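Local coordinates for protein orotidine 5'-phosphate decarboxylase (Streptomyces avermitilis, PDB 3V75) that probably catalyses the decarboxylation of orotidine 5'-phosphate to UMP, the last step of de novo UMP biosynthesis, at residues A29-A34 and G111-M116. Residues are numbered along the deposited sequence; the frame is centred on the assembly and turned at random. Where two conformers were deposited one is given.
Sequences ARLSRA and GALVVM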
# COMPACT_ATOMS: atom_id res chain seq x y z
N ALA A 29 -8.86 9.60 -21.85
CA ALA A 29 -9.53 10.65 -22.59
C ALA A 29 -9.93 11.81 -21.68
O ALA A 29 -9.78 13.00 -22.05
CB ALA A 29 -10.77 10.10 -23.31
N ARG A 30 -10.49 11.51 -20.50
CA ARG A 30 -10.91 12.59 -19.60
C ARG A 30 -9.70 13.40 -19.11
O ARG A 30 -9.79 14.63 -18.99
CB ARG A 30 -11.71 12.01 -18.42
CG ARG A 30 -13.03 11.36 -18.87
CD ARG A 30 -13.92 11.00 -17.67
NE ARG A 30 -13.30 10.00 -16.79
CZ ARG A 30 -12.99 10.19 -15.50
NH1 ARG A 30 -13.22 11.37 -14.92
NH2 ARG A 30 -12.42 9.22 -14.80
N LEU A 31 -8.61 12.71 -18.84
CA LEU A 31 -7.39 13.36 -18.35
C LEU A 31 -6.80 14.27 -19.46
O LEU A 31 -6.42 15.41 -19.20
CB LEU A 31 -6.38 12.29 -17.94
CG LEU A 31 -4.97 12.84 -17.64
CD1 LEU A 31 -5.05 13.76 -16.40
CD2 LEU A 31 -4.01 11.74 -17.42
N SER A 32 -6.73 13.76 -20.69
CA SER A 32 -6.22 14.53 -21.83
C SER A 32 -7.05 15.81 -21.98
O SER A 32 -6.49 16.93 -22.15
CB SER A 32 -6.30 13.68 -23.12
OG SER A 32 -5.82 14.42 -24.24
N ARG A 33 -8.38 15.69 -21.90
CA ARG A 33 -9.25 16.87 -22.00
C ARG A 33 -9.05 17.84 -20.84
O ARG A 33 -9.02 19.07 -21.05
CB ARG A 33 -10.72 16.41 -22.14
CG ARG A 33 -11.77 17.51 -22.10
CD ARG A 33 -13.14 17.03 -22.70
NE ARG A 33 -12.98 15.86 -23.59
CZ ARG A 33 -13.21 14.60 -23.19
NH1 ARG A 33 -13.60 14.38 -21.93
NH2 ARG A 33 -13.05 13.56 -24.04
N ALA A 34 -8.91 17.32 -19.62
CA ALA A 34 -8.78 18.17 -18.43
C ALA A 34 -7.48 18.99 -18.51
O ALA A 34 -7.49 20.19 -18.19
CB ALA A 34 -8.78 17.33 -17.18
N GLY A 111 -15.02 19.56 -10.32
CA GLY A 111 -14.58 19.26 -11.67
C GLY A 111 -13.10 18.92 -11.81
O GLY A 111 -12.63 18.73 -12.93
N ALA A 112 -12.38 18.81 -10.69
CA ALA A 112 -11.00 18.36 -10.74
C ALA A 112 -10.97 16.83 -10.80
O ALA A 112 -11.83 16.17 -10.20
CB ALA A 112 -10.24 18.82 -9.54
N LEU A 113 -10.02 16.27 -11.54
CA LEU A 113 -9.78 14.83 -11.48
C LEU A 113 -9.02 14.56 -10.21
O LEU A 113 -8.24 15.40 -9.76
CB LEU A 113 -8.97 14.37 -12.69
CG LEU A 113 -9.72 14.58 -14.02
CD1 LEU A 113 -8.84 14.18 -15.18
CD2 LEU A 113 -11.00 13.74 -14.04
N VAL A 114 -9.20 13.38 -9.63
CA VAL A 114 -8.47 12.99 -8.42
C VAL A 114 -7.71 11.69 -8.65
O VAL A 114 -8.30 10.66 -8.98
CB VAL A 114 -9.43 12.83 -7.22
CG1 VAL A 114 -8.68 12.26 -5.99
CG2 VAL A 114 -10.05 14.21 -6.88
N VAL A 115 -6.40 11.76 -8.45
CA VAL A 115 -5.54 10.61 -8.45
C VAL A 115 -5.27 10.27 -7.01
O VAL A 115 -4.60 11.03 -6.29
CB VAL A 115 -4.21 10.91 -9.17
CG1 VAL A 115 -3.24 9.72 -9.02
CG2 VAL A 115 -4.49 11.23 -10.62
N MSE A 116 -5.78 9.13 -6.55
CA MSE A 116 -5.56 8.72 -5.17
C MSE A 116 -4.15 8.13 -5.07
O MSE A 116 -3.86 7.05 -5.63
CB MSE A 116 -6.60 7.69 -4.76
CG MSE A 116 -6.30 7.09 -3.39
SE MSE A 116 -6.52 8.37 -1.92
CE MSE A 116 -8.40 8.70 -2.16
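Leu113 reaches from the start of strand 113-120 onto helix 27-38, and its two methyl branches meet different surroundings. CD1 lies against the helix surface, with Leu31 CA 3.6 Å from Leu113 CD1 and Ala34 CB 3.7 Å from the same methyl. The side chain of Leu31 slants across that of Leu113, Leu31 CD1 coming to 4.0 Å from Leu113 CD1; chi1 of 170° puts Leu31 CG anti to its backbone N, chi2 then sets where its CD1 lies, and Leu31 goes on to touch Val81 and Pro238. The other methyl, Leu113 CD2, is 3.4 Å from Arg30 NH1, approaching the guanidinium at an oblique angle. Arg30 gets there by a bend at chi3 (-63°), which turns the planar group toward the strand. Its nitrogens are held by partners beyond the two segments: NE hydrogen-bonds to Glu25 O and NH2 to Gly168 O, and NH1 forms a salt bridge with Asp144. The axes of helix 29-34 and strand 113-116 come within 10.5 Å, with 121° between their N-to-C directions. In this TIM barrel the contact sets helix 27-38, which precedes the first barrel strand, against the N-terminal end of the third strand. The direct contact is van der Waals packing, mainly apolar, while Asp144 links the segments indirectly by holding Arg30 and the Val114 amide at once, probably neutralising the charge beside the buried leucine.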